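Subtilase cytotoxin subunit A (Escherichia coli, PDB 2IY9) cleaves the host endoplasmic reticulum chaperone BiP at a single peptide bond in its interdomain hinge, as the subtilisin-like serine protease subunit of an AB5 toxin. Local coordinates at residues 23-28 and 221-226; 250-255 and 319-324; 227-232 and 306-311; 105-110 and 281-286. One frame throughout, in Å; residues are numbered along the deposited sequence.

Contact 1. Residues 23-28 and 221-226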
loop_
_atom_site.group_PDB
_atom_site.type_symbol
_atom_site.label_atom_id
_atom_site.label_comp_id
_atom_site.label_asym_id
_atom_site.label_seq_id
_atom_site.Cartn_x
_atom_site.Cartn_y
_atom_site.Cartn_z
ATOM N N LYS A 23 -1.406 19.426 -8.106
ATOM C CA LYS A 23 -2.362 18.294 -7.995
ATOM C C LYS A 23 -2.926 18.264 -6.539
ATOM O O LYS A 23 -3.220 19.333 -5.994
ATOM C CB LYS A 23 -1.664 17.019 -8.482
ATOM C CG LYS A 23 -1.069 17.215 -9.882
ATOM C CD LYS A 23 -0.209 16.054 -10.382
ATOM C CE LYS A 23 0.114 16.202 -11.877
ATOM N NZ LYS A 23 0.617 17.565 -12.257
ATOM N N PRO A 24 -3.140 17.086 -5.922
ATOM C CA PRO A 24 -3.381 17.164 -4.466
ATOM C C PRO A 24 -2.179 17.644 -3.652
ATOM O O PRO A 24 -1.046 17.589 -4.122
ATOM C CB PRO A 24 -3.730 15.725 -4.082
ATOM C CG PRO A 24 -3.250 14.886 -5.202
ATOM C CD PRO A 24 -3.288 15.712 -6.432
ATOM N N TRP A 25 -2.446 18.105 -2.427
ATOM C CA TRP A 25 -1.415 18.644 -1.538
ATOM C C TRP A 25 -0.186 17.757 -1.392
ATOM O O TRP A 25 0.935 18.256 -1.299
ATOM C CB TRP A 25 -2.012 18.945 -0.156
ATOM C CG TRP A 25 -2.351 17.737 0.702
ATOM C CD1 TRP A 25 -3.572 17.146 0.837
ATOM C CD2 TRP A 25 -1.454 17.006 1.563
ATOM N NE1 TRP A 25 -3.496 16.092 1.726
ATOM C CE2 TRP A 25 -2.209 15.979 2.180
ATOM C CE3 TRP A 25 -0.091 17.116 1.864
ATOM C CZ2 TRP A 25 -1.646 15.071 3.093
ATOM C CZ3 TRP A 25 0.476 16.199 2.771
ATOM C CH2 TRP A 25 -0.309 15.202 3.380
ATOM N N TYR A 26 -0.389 16.440 -1.385
ATOM C CA TYR A 26 0.712 15.522 -1.067
ATOM C C TYR A 26 1.744 15.311 -2.173
ATOM O O TYR A 26 2.836 14.812 -1.907
ATOM C CB TYR A 26 0.195 14.181 -0.527
ATOM C CG TYR A 26 -0.811 13.459 -1.398
ATOM C CD1 TYR A 26 -0.395 12.537 -2.365
ATOM C CD2 TYR A 26 -2.178 13.675 -1.239
ATOM C CE1 TYR A 26 -1.321 11.856 -3.155
ATOM C CE2 TYR A 26 -3.125 12.989 -2.031
ATOM C CZ TYR A 26 -2.681 12.084 -2.980
ATOM O OH TYR A 26 -3.589 11.410 -3.768
ATOM N N PHE A 27 1.420 15.713 -3.400
ATOM C CA PHE A 27 2.398 15.625 -4.483
ATOM C C PHE A 27 3.645 16.471 -4.188
ATOM O O PHE A 27 4.757 15.948 -4.155
ATOM C CB PHE A 27 1.763 15.981 -5.834
ATOM C CG PHE A 27 1.085 14.804 -6.524
ATOM C CD1 PHE A 27 0.165 14.000 -5.849
ATOM C CD2 PHE A 27 1.352 14.520 -7.858
ATOM C CE1 PHE A 27 -0.459 12.916 -6.493
ATOM C CE2 PHE A 27 0.730 13.440 -8.505
ATOM C CZ PHE A 27 -0.173 12.642 -7.818
ATOM N N ASP A 28 3.457 17.767 -3.923
ATOM C CA ASP A 28 4.589 18.619 -3.564
ATOM C C ASP A 28 5.212 18.193 -2.225
ATOM O O ASP A 28 6.438 18.212 -2.067
ATOM C CB ASP A 28 4.168 20.091 -3.555
ATOM C CG ASP A 28 4.096 20.694 -4.961
ATOM O OD1 ASP A 28 4.438 20.009 -5.948
ATOM O OD2 ASP A 28 3.705 21.868 -5.083
ATOM N N LEU A 221 0.036 10.262 7.942
ATOM C CA LEU A 221 0.435 11.591 8.404
ATOM C C LEU A 221 -0.664 12.610 8.195
ATOM O O LEU A 221 -1.427 12.530 7.224
ATOM C CB LEU A 221 1.672 12.065 7.642
ATOM C CG LEU A 221 2.959 11.277 7.869
ATOM C CD1 LEU A 221 4.013 11.655 6.846
ATOM C CD2 LEU A 221 3.471 11.463 9.313
ATOM N N ALA A 222 -0.709 13.589 9.095
ATOM C CA ALA A 222 -1.536 14.783 8.918
ATOM C C ALA A 222 -1.001 15.614 7.755
ATOM O O ALA A 222 0.166 15.499 7.378
ATOM C CB ALA A 222 -1.542 15.608 10.197
ATOM N N GLN A 223 -1.863 16.458 7.197
ATOM C CA GLN A 223 -1.472 17.337 6.106
ATOM C C GLN A 223 -0.292 18.216 6.506
ATOM O O GLN A 223 -0.256 18.762 7.615
ATOM C CB GLN A 223 -2.657 18.214 5.701
ATOM C CG GLN A 223 -2.409 19.054 4.460
ATOM C CD GLN A 223 -3.691 19.637 3.911
ATOM O OE1 GLN A 223 -4.780 19.107 4.158
ATOM N NE2 GLN A 223 -3.575 20.727 3.150
ATOM N N TYR A 224 0.670 18.327 5.597
ATOM C CA TYR A 224 1.819 19.195 5.760
ATOM C C TYR A 224 2.314 19.700 4.401
ATOM O O TYR A 224 2.033 19.098 3.357
ATOM C CB TYR A 224 2.954 18.466 6.495
ATOM C CG TYR A 224 3.529 17.276 5.738
ATOM C CD1 TYR A 224 4.726 17.384 5.035
ATOM C CD2 TYR A 224 2.874 16.039 5.746
ATOM C CE1 TYR A 224 5.262 16.282 4.347
ATOM C CE2 TYR A 224 3.391 14.940 5.068
ATOM C CZ TYR A 224 4.581 15.061 4.371
ATOM O OH TYR A 224 5.086 13.956 3.696
ATOM N N ARG A 225 3.066 20.797 4.426
ATOM C CA ARG A 225 3.753 21.286 3.242
ATOM C C ARG A 225 5.203 20.866 3.367
ATOM O O ARG A 225 5.735 20.798 4.479
ATOM C CB ARG A 225 3.703 22.817 3.166
ATOM C CG ARG A 225 2.342 23.449 3.341
ATOM C CD ARG A 225 2.415 24.951 3.038
ATOM N NE ARG A 225 2.342 25.207 1.604
ATOM C CZ ARG A 225 1.323 25.803 0.988
ATOM N NH1 ARG A 225 0.269 26.253 1.673
ATOM N NH2 ARG A 225 1.370 25.966 -0.324
ATOM N N LYS A 226 5.855 20.606 2.237
ATOM C CA LYS A 226 7.293 20.346 2.238
ATOM C C LYS A 226 7.996 21.422 3.065
ATOM O O LYS A 226 7.720 22.608 2.903
ATOM C CB LYS A 226 7.836 20.345 0.812
ATOM C CG LYS A 226 9.309 19.969 0.705
ATOM C CD LYS A 226 9.687 19.704 -0.746
ATOM C CE LYS A 226 10.929 18.833 -0.840
ATOM N NZ LYS A 226 10.719 17.541 -0.121
#

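Contact 2. Residues 250-255 and 319-324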
loop_
_atom_site.group_PDB
_atom_site.type_symbol
_atom_site.label_atom_id
_atom_site.label_comp_id
_atom_site.label_asym_id
_atom_site.label_seq_id
_atom_site.Cartn_x
_atom_site.Cartn_y
_atom_site.Cartn_z
ATOM N N ALA A 250 5.906 6.362 7.359
ATOM C CA ALA A 250 4.678 7.132 7.378
ATOM C C ALA A 250 4.540 7.910 6.077
ATOM O O ALA A 250 5.529 8.358 5.479
ATOM C CB ALA A 250 4.634 8.066 8.591
ATOM N N ALA A 251 3.298 8.070 5.646
ATOM C CA ALA A 251 3.018 8.726 4.392
ATOM C C ALA A 251 1.782 9.595 4.536
ATOM O O ALA A 251 1.009 9.411 5.479
ATOM C CB ALA A 251 2.834 7.681 3.300
ATOM N N PRO A 252 1.604 10.570 3.625
ATOM C CA PRO A 252 0.381 11.370 3.585
ATOM C C PRO A 252 -0.885 10.530 3.792
ATOM O O PRO A 252 -1.120 9.566 3.057
ATOM C CB PRO A 252 0.416 11.963 2.177
ATOM C CG PRO A 252 1.887 12.193 1.941
ATOM C CD PRO A 252 2.576 10.998 2.591
ATOM N N GLY A 253 -1.677 10.894 4.803
ATOM C CA GLY A 253 -2.899 10.167 5.110
ATOM C C GLY A 253 -4.009 11.007 5.718
ATOM O O GLY A 253 -4.800 10.502 6.510
ATOM N N GLN A 254 -4.082 12.275 5.328
ATOM C CA GLN A 254 -5.179 13.158 5.767
ATOM C C GLN A 254 -5.687 14.020 4.615
ATOM O O GLN A 254 -4.887 14.517 3.825
ATOM C CB GLN A 254 -4.700 14.052 6.905
ATOM C CG GLN A 254 -5.809 14.786 7.627
ATOM C CD GLN A 254 -5.256 15.733 8.648
ATOM O OE1 GLN A 254 -4.683 16.761 8.304
ATOM N NE2 GLN A 254 -5.400 15.382 9.917
ATOM N N ASN A 255 -7.010 14.203 4.532
ATOM C CA ASN A 255 -7.597 15.098 3.533
ATOM C C ASN A 255 -7.225 14.576 2.147
ATOM O O ASN A 255 -6.666 15.298 1.322
ATOM C CB ASN A 255 -7.073 16.534 3.739
ATOM C CG ASN A 255 -7.817 17.563 2.904
ATOM O OD1 ASN A 255 -9.007 17.398 2.616
ATOM N ND2 ASN A 255 -7.124 18.656 2.535
ATOM N N ARG A 319 10.801 7.503 9.906
ATOM C CA ARG A 319 10.771 7.578 8.445
ATOM C C ARG A 319 9.506 8.178 7.843
ATOM O O ARG A 319 8.374 7.740 8.138
ATOM C CB ARG A 319 10.997 6.203 7.815
ATOM C CG ARG A 319 12.335 5.586 8.102
ATOM C CD ARG A 319 12.565 4.406 7.200
ATOM N NE ARG A 319 13.622 3.541 7.697
ATOM C CZ ARG A 319 13.419 2.419 8.380
ATOM N NH1 ARG A 319 12.183 2.013 8.663
ATOM N NH2 ARG A 319 14.459 1.701 8.783
ATOM N N VAL A 320 9.717 9.155 6.961
ATOM C CA VAL A 320 8.636 9.789 6.216
ATOM C C VAL A 320 8.919 9.678 4.720
ATOM O O VAL A 320 10.031 9.981 4.250
ATOM C CB VAL A 320 8.433 11.265 6.649
ATOM C CG1 VAL A 320 7.464 11.995 5.706
ATOM C CG2 VAL A 320 7.923 11.331 8.088
ATOM N N LEU A 321 7.905 9.233 3.984
ATOM C CA LEU A 321 7.981 9.034 2.545
ATOM C C LEU A 321 8.526 10.256 1.810
ATOM O O LEU A 321 7.982 11.359 1.928
ATOM C CB LEU A 321 6.593 8.676 2.000
ATOM C CG LEU A 321 6.497 8.470 0.487
ATOM C CD1 LEU A 321 7.326 7.262 0.060
ATOM C CD2 LEU A 321 5.039 8.357 0.015
ATOM N N ASN A 322 9.611 10.042 1.068
ATOM C CA ASN A 322 10.158 11.049 0.164
ATOM C C ASN A 322 10.261 10.409 -1.212
ATOM O O ASN A 322 11.181 9.623 -1.464
ATOM C CB ASN A 322 11.543 11.523 0.628
ATOM C CG ASN A 322 12.120 12.623 -0.258
ATOM O OD1 ASN A 322 11.711 12.799 -1.413
ATOM N ND2 ASN A 322 13.079 13.374 0.290
ATOM N N ALA A 323 9.297 10.727 -2.071
ATOM C CA ALA A 323 9.189 10.130 -3.406
ATOM C C ALA A 323 10.291 10.606 -4.331
ATOM O O ALA A 323 10.793 9.824 -5.140
ATOM C CB ALA A 323 7.833 10.415 -4.018
ATOM N N GLU A 324 10.657 11.885 -4.215
ATOM C CA GLU A 324 11.711 12.461 -5.045
ATOM C C GLU A 324 13.002 11.674 -4.868
ATOM O O GLU A 324 13.606 11.232 -5.847
ATOM C CB GLU A 324 11.926 13.955 -4.739
ATOM C CG GLU A 324 13.185 14.540 -5.406
ATOM C CD GLU A 324 13.429 15.987 -5.030
ATOM O OE1 GLU A 324 14.236 16.239 -4.104
ATOM O OE2 GLU A 324 12.807 16.875 -5.651
#

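Contact 3. Residues 227-232 and 306-311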
loop_
_atom_site.group_PDB
_atom_site.type_symbol
_atom_site.label_atom_id
_atom_site.label_comp_id
_atom_site.label_asym_id
_atom_site.label_seq_id
_atom_site.Cartn_x
_atom_site.Cartn_y
_atom_site.Cartn_z
ATOM N N GLY A 227 8.889 21.003 3.958
ATOM C CA GLY A 227 9.538 21.942 4.875
ATOM C C GLY A 227 8.965 21.918 6.279
ATOM O O GLY A 227 9.671 22.223 7.236
ATOM N N GLU A 228 7.678 21.578 6.403
ATOM C CA GLU A 228 7.034 21.436 7.706
ATOM C C GLU A 228 7.319 20.048 8.283
ATOM O O GLU A 228 7.474 19.079 7.532
ATOM C CB GLU A 228 5.522 21.681 7.604
ATOM C CG GLU A 228 5.154 23.074 7.070
ATOM C CD GLU A 228 3.655 23.284 6.849
ATOM O OE1 GLU A 228 2.875 22.305 6.898
ATOM O OE2 GLU A 228 3.266 24.453 6.610
ATOM N N THR A 229 7.429 19.956 9.607
ATOM C CA THR A 229 7.631 18.666 10.276
ATOM C C THR A 229 6.288 17.937 10.383
ATOM O O THR A 229 5.359 18.440 11.015
ATOM C CB THR A 229 8.254 18.839 11.678
ATOM O OG1 THR A 229 9.590 19.350 11.556
ATOM C CG2 THR A 229 8.276 17.509 12.438
ATOM N N PRO A 230 6.175 16.758 9.747
ATOM C CA PRO A 230 4.939 15.975 9.804
ATOM C C PRO A 230 4.661 15.424 11.182
ATOM O O PRO A 230 5.587 15.214 11.977
ATOM C CB PRO A 230 5.206 14.810 8.832
ATOM C CG PRO A 230 6.345 15.247 8.000
ATOM C CD PRO A 230 7.186 16.101 8.905
ATOM N N VAL A 231 3.378 15.232 11.456
ATOM C CA VAL A 231 2.906 14.501 12.614
ATOM C C VAL A 231 1.944 13.430 12.096
ATOM O O VAL A 231 1.377 13.575 11.001
ATOM C CB VAL A 231 2.178 15.421 13.614
ATOM C CG1 VAL A 231 3.158 16.398 14.264
ATOM C CG2 VAL A 231 1.050 16.172 12.929
ATOM N N LEU A 232 1.775 12.358 12.866
ATOM C CA LEU A 232 0.806 11.321 12.501
ATOM C C LEU A 232 -0.611 11.863 12.597
ATOM O O LEU A 232 -0.914 12.645 13.503
ATOM C CB LEU A 232 0.968 10.057 13.357
ATOM C CG LEU A 232 1.732 8.906 12.674
ATOM C CD1 LEU A 232 3.217 9.207 12.477
ATOM C CD2 LEU A 232 1.553 7.578 13.419
ATOM N N ASP A 306 12.791 10.607 4.500
ATOM C CA ASP A 306 13.207 11.649 5.440
ATOM C C ASP A 306 13.088 11.111 6.876
ATOM O O ASP A 306 12.123 10.431 7.216
ATOM C CB ASP A 306 12.358 12.912 5.268
ATOM C CG ASP A 306 12.606 13.626 3.939
ATOM O OD1 ASP A 306 13.709 13.509 3.360
ATOM O OD2 ASP A 306 11.686 14.329 3.481
ATOM N N LYS A 307 14.084 11.398 7.708
ATOM C CA LYS A 307 14.096 10.881 9.067
ATOM C C LYS A 307 13.848 12.015 10.065
ATOM O O LYS A 307 14.619 12.971 10.103
ATOM C CB LYS A 307 15.444 10.193 9.355
ATOM C CG LYS A 307 15.941 9.220 8.260
ATOM C CD LYS A 307 15.093 7.960 8.177
ATOM C CE LYS A 307 15.749 6.836 7.354
ATOM N NZ LYS A 307 15.950 7.149 5.903
ATOM N N TYR A 308 12.763 11.910 10.842
ATOM C CA TYR A 308 12.405 12.918 11.847
ATOM C C TYR A 308 12.556 12.397 13.277
ATOM O O TYR A 308 11.843 11.472 13.675
ATOM C CB TYR A 308 10.975 13.423 11.628
ATOM C CG TYR A 308 10.805 14.210 10.356
ATOM C CD1 TYR A 308 10.937 15.602 10.350
ATOM C CD2 TYR A 308 10.531 13.566 9.150
ATOM C CE1 TYR A 308 10.792 16.332 9.165
ATOM C CE2 TYR A 308 10.376 14.283 7.972
ATOM C CZ TYR A 308 10.513 15.661 7.983
ATOM O OH TYR A 308 10.346 16.356 6.805
ATOM N N PRO A 309 13.474 12.999 14.066
ATOM C CA PRO A 309 13.695 12.526 15.436
ATOM C C PRO A 309 12.414 12.552 16.263
ATOM O O PRO A 309 12.243 11.710 17.139
ATOM C CB PRO A 309 14.718 13.518 16.002
ATOM C CG PRO A 309 14.699 14.690 15.095
ATOM C CD PRO A 309 14.331 14.155 13.739
ATOM N N SER A 310 11.524 13.504 15.966
ATOM C CA SER A 310 10.251 13.643 16.666
ATOM C C SER A 310 9.294 12.464 16.446
ATOM O O SER A 310 8.359 12.278 17.221
ATOM C CB SER A 310 9.567 14.979 16.313
ATOM O OG SER A 310 9.249 15.052 14.930
ATOM N N LEU A 311 9.538 11.672 15.397
ATOM C CA LEU A 311 8.644 10.565 15.024
ATOM C C LEU A 311 9.172 9.173 15.381
ATOM O O LEU A 311 8.524 8.170 15.087
ATOM C CB LEU A 311 8.319 10.627 13.520
ATOM C CG LEU A 311 7.507 11.844 13.054
ATOM C CD1 LEU A 311 7.324 11.839 11.540
ATOM C CD2 LEU A 311 6.157 11.918 13.747
HETATM O O HOH W 1 6.553 15.372 14.502
#

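Contact 4. Residues 105-110 and 281-286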
loop_
_atom_site.group_PDB
_atom_site.type_symbol
_atom_site.label_atom_id
_atom_site.label_comp_id
_atom_site.label_asym_id
_atom_site.label_seq_id
_atom_site.Cartn_x
_atom_site.Cartn_y
_atom_site.Cartn_z
ATOM N N GLY A 105 -3.533 9.969 -9.764
ATOM C CA GLY A 105 -2.820 8.803 -9.278
ATOM C C GLY A 105 -1.349 9.132 -9.128
ATOM O O GLY A 105 -0.813 9.945 -9.881
ATOM N N VAL A 106 -0.708 8.524 -8.129
ATOM C CA VAL A 106 0.726 8.691 -7.913
ATOM C C VAL A 106 1.532 8.264 -9.138
ATOM O O VAL A 106 2.476 8.965 -9.538
ATOM C CB VAL A 106 1.217 7.904 -6.667
ATOM C CG1 VAL A 106 2.757 7.859 -6.627
ATOM C CG2 VAL A 106 0.668 8.528 -5.409
ATOM N N TYR A 107 1.173 7.115 -9.719
ATOM C CA TYR A 107 1.829 6.630 -10.940
ATOM C C TYR A 107 0.757 6.219 -11.960
ATOM O O TYR A 107 0.383 5.047 -12.055
ATOM C CB TYR A 107 2.833 5.495 -10.647
ATOM C CG TYR A 107 3.718 5.141 -11.843
ATOM C CD1 TYR A 107 4.470 6.127 -12.496
ATOM C CD2 TYR A 107 3.806 3.829 -12.314
ATOM C CE1 TYR A 107 5.275 5.825 -13.599
ATOM C CE2 TYR A 107 4.606 3.510 -13.425
ATOM C CZ TYR A 107 5.331 4.516 -14.058
ATOM O OH TYR A 107 6.119 4.220 -15.138
ATOM N N PRO A 108 0.230 7.204 -12.713
ATOM C CA PRO A 108 -0.880 6.933 -13.629
ATOM C C PRO A 108 -0.559 5.987 -14.793
ATOM O O PRO A 108 -1.484 5.518 -15.451
ATOM C CB PRO A 108 -1.274 8.326 -14.138
ATOM C CG PRO A 108 -0.090 9.169 -13.914
ATOM C CD PRO A 108 0.596 8.635 -12.701
ATOM N N HIS A 109 0.722 5.720 -15.041
ATOM C CA HIS A 109 1.125 4.721 -16.039
ATOM C C HIS A 109 0.887 3.285 -15.586
ATOM O O HIS A 109 0.864 2.373 -16.415
ATOM C CB HIS A 109 2.601 4.882 -16.413
ATOM C CG HIS A 109 2.926 6.206 -17.019
ATOM N ND1 HIS A 109 4.056 6.924 -16.678
ATOM C CD2 HIS A 109 2.271 6.951 -17.941
ATOM C CE1 HIS A 109 4.081 8.052 -17.367
ATOM N NE2 HIS A 109 3.008 8.095 -18.136
ATOM N N ALA A 110 0.751 3.083 -14.274
ATOM C CA ALA A 110 0.513 1.743 -13.722
ATOM C C ALA A 110 -0.843 1.186 -14.117
ATOM O O ALA A 110 -1.772 1.928 -14.410
ATOM C CB ALA A 110 0.647 1.748 -12.192
ATOM N N VAL A 281 4.349 5.000 -5.237
ATOM C CA VAL A 281 5.766 5.372 -5.308
ATOM C C VAL A 281 6.591 4.126 -5.651
ATOM O O VAL A 281 7.431 4.169 -6.531
ATOM C CB VAL A 281 6.264 6.040 -4.003
ATOM C CG1 VAL A 281 7.786 6.312 -4.066
ATOM C CG2 VAL A 281 5.472 7.339 -3.728
ATOM N N LEU A 282 6.328 3.015 -4.974
ATOM C CA LEU A 282 7.018 1.775 -5.308
ATOM C C LEU A 282 6.752 1.346 -6.757
ATOM O O LEU A 282 7.666 0.868 -7.438
ATOM C CB LEU A 282 6.669 0.662 -4.324
ATOM C CG LEU A 282 7.319 0.707 -2.939
ATOM C CD1 LEU A 282 6.500 -0.189 -1.973
ATOM C CD2 LEU A 282 8.774 0.269 -2.974
ATOM N N ALA A 283 5.526 1.548 -7.234
ATOM C CA ALA A 283 5.191 1.256 -8.642
ATOM C C ALA A 283 6.071 2.065 -9.598
ATOM O O ALA A 283 6.615 1.518 -10.564
ATOM C CB ALA A 283 3.716 1.518 -8.920
ATOM N N ALA A 284 6.205 3.360 -9.313
ATOM C CA ALA A 284 7.025 4.268 -10.103
ATOM C C ALA A 284 8.485 3.815 -10.137
ATOM O O ALA A 284 9.111 3.807 -11.191
ATOM C CB ALA A 284 6.913 5.687 -9.556
ATOM N N MET A 285 9.023 3.437 -8.977
ATOM C CA MET A 285 10.372 2.886 -8.896
ATOM C C MET A 285 10.526 1.618 -9.742
ATOM O O MET A 285 11.495 1.483 -10.509
ATOM C CB MET A 285 10.726 2.576 -7.449
ATOM C CG MET A 285 10.707 3.789 -6.532
ATOM S SD MET A 285 10.747 3.349 -4.794
ATOM C CE MET A 285 12.356 2.611 -4.578
ATOM N N THR A 286 9.559 0.706 -9.636
ATOM C CA THR A 286 9.668 -0.600 -10.314
ATOM C C THR A 286 9.748 -0.456 -11.833
ATOM O O THR A 286 10.365 -1.286 -12.507
ATOM C CB THR A 286 8.499 -1.545 -9.984
ATOM O OG1 THR A 286 7.290 -1.004 -10.519
ATOM C CG2 THR A 286 8.352 -1.757 -8.482
#

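Contact 1. Residues 23-28 and 221-226
W25 presents its indole to Q223 and Y224, and the three side chains make up most of this surface contact between helix 25-30 and the loop that follows strand 215-221. Q223 lies over one face of the indole: its CG stands 3.8 Å from the centroid of the five-membered ring of W25, over the face, a CH-pi contact. The Q223 side chain is extended, with CG anti to the backbone N (chi1 -173°), and its terminal amide runs on nearly parallel to the indole, the two planes only 8° apart. Beyond this stack the six-membered ring of W25 turns an edge toward the face of Y224 in an offset edge-to-face pair, with centroids 5.6 Å apart and planes at 70°; W25 CZ3 comes to 3.8 Å from Y224 CD2. The carbonyl O of Y224 also approaches, 3.3 Å from W25 CE3. At the margin the methylene CD of K226 rests 3.8 Å from the carbonyl O of D28.

A second shell fixes these groups. The opposite face of the indole is backed by CB of its neighbour Y26, W25 NE1 donates to the carbonyl O of Q254, and Q223 OE1 accepts from N255 ND2. Both flat groups are therefore tied at their polar ends to the turn after strand 249-252, in the subtilase domain. Dispersion and aromatic contacts thus join the N-terminal helix to the loop, while hydrogen bonds to that third element probably fix how indole and amide are turned.

Contact 2. Residues 250-255 and 319-324
A250 and the pair R319 and L321 are joined by two backbone hydrogen bonds, which make a single beta bridge between A250 and V320 at the margin of the seven-stranded parallel sheet of the subtilase fold. A250 N donates to R319 O over 2.9 Å, the donor tilted 28° from the carbonyl plane. In return L321 N donates to A250 O, also at 2.9 Å, and this bond is straight, with 170° at the hydrogen. The same oxygen takes a CA-H...O contact from V320 CA at 3.5 Å, so two neighbouring residues converge on A250 O.

Packing is close on the side of A251 and L321. With CG anti to the backbone N (chi1 178°), the L321 side chain reaches over the edge strand, where CD2 lies 4.0 Å from A251 CB and touches P252 CD more loosely at 4.4 Å. I277 and V281 of helix 271-288 also pack on L321, which is thus held between strand and helix.

The flanks on both sides are looser. Before the bridge, the partly exposed R319 leads away from the strand, its NH1 donating to the carbonyl O of D248. After L321, N322, likewise partly exposed, caps helix 323-331 through OD1 to the backbone N of K325. Backbone polarity thus sets the register at the buried edge strand, apolar contact from L321 adds to it, and the A2 region, which starts at about N322, follows directly from a backbone bridged to the protease's edge strand.

Contact 3. Residues 227-232 and 306-311
P230 CD lies over one face of the Y308 ring, joining the loop between strands 215-221 and 249-252 of the subtilase fold to the chain just after strand 306-307, part of a two-stranded antiparallel sheet. From CB, which points toward the loop, the Y308 side chain runs out with CG anti to its own carbonyl carbon (chi1 -67°), and then crosses that of P230 at about a right angle. CD1 meets the methyl CG2 of T229 at 3.9 Å, and CE1 has P230 CD at 3.6 Å, with T229 OG1 a little farther off. CE2, across the ring, meets CD and CG of P230. Farther out, CZ sits 3.5 Å from P230 CD, the closest approach in this pair. That methylene lies 3.7 Å from the centroid of the Y308 ring and 19° off its normal: a CH-pi contact. The tip, OH, stays 4.0 Å from the carbonyl O of E228.

A short 3-10 segment, 309-311, turns the chain back so that L311 joins the same surface. Both its methyls, CD1 and CD2, rest against the carbonyl O of P230, and CD2 touches L232 CD1 at 4.2 Å. V320 of strand 319-320 packs on P230, Y308 and L311 alike. At the exposed margin one water links the segments: it donates to P230 O at 2.7 Å and is hydrogen-bonded to S310 OG, also at 2.7 Å.

Contact 4. Residues 105-110 and 281-286
The backbone turns sharply across Y107 to A110, a type I beta turn closed by A110 N to Y107 O at 3.0 Å, and it faces regular helix at V281 to T286. In the subtilase fold this turn leads into strand 111-116 of the central parallel sheet, and helix 271-288, which carries the inferred catalytic serine S272 near its start, packs against it.

The Y107 ring covers the helix surface at A283 and A284. Its CG lies anti to the backbone N (chi1 -169°), which brings the ring flat over A284 CA, 3.8 Å from the ring centroid and 11° off the normal, a CH-pi contact with the helix backbone itself. The methyl CB of A284 meets Y107 CD1 at 3.8 Å, and A283 CB approaches the other ortho carbon, CD2, at 4.1 Å. Small residues on this side of the helix let the ring come so near. From within the turn, CB of H109 packs on the opposite face toward the rim, so the tyrosine is sandwiched between turn and helix.

V106 adds a second, smaller contact one residue earlier, its side chain crossing that of V281 at a slant. CG2 of V281 also meets A323 of helix 323-331. V106 CG1 meets V281 CG2 and, more closely, the helix backbone, 3.6 Å from V281 N.

How the contacts relate
Contacts 1, 2 and 3 form a continuous cluster at one margin of the parallel sheet. Strand 249-252 joins contact 2 to contact 1 through L221 N and A251 O, 2.8 Å apart, and P252 packs on W25 and Y26. V320 N, 2.7 Å from D306 O, extends contact 2 to contact 3 through the two-stranded sheet. Contact 4 lies apart, its centre about 15 Å from that of contact 2, yet L321 touches V281, and F27 reaches G105. Contacts 3 and 4 do not touch. Helix 271-288 relates the cluster to the active site: the A251 side chain is about 11 Å from that of the inferred charge relay residue S272.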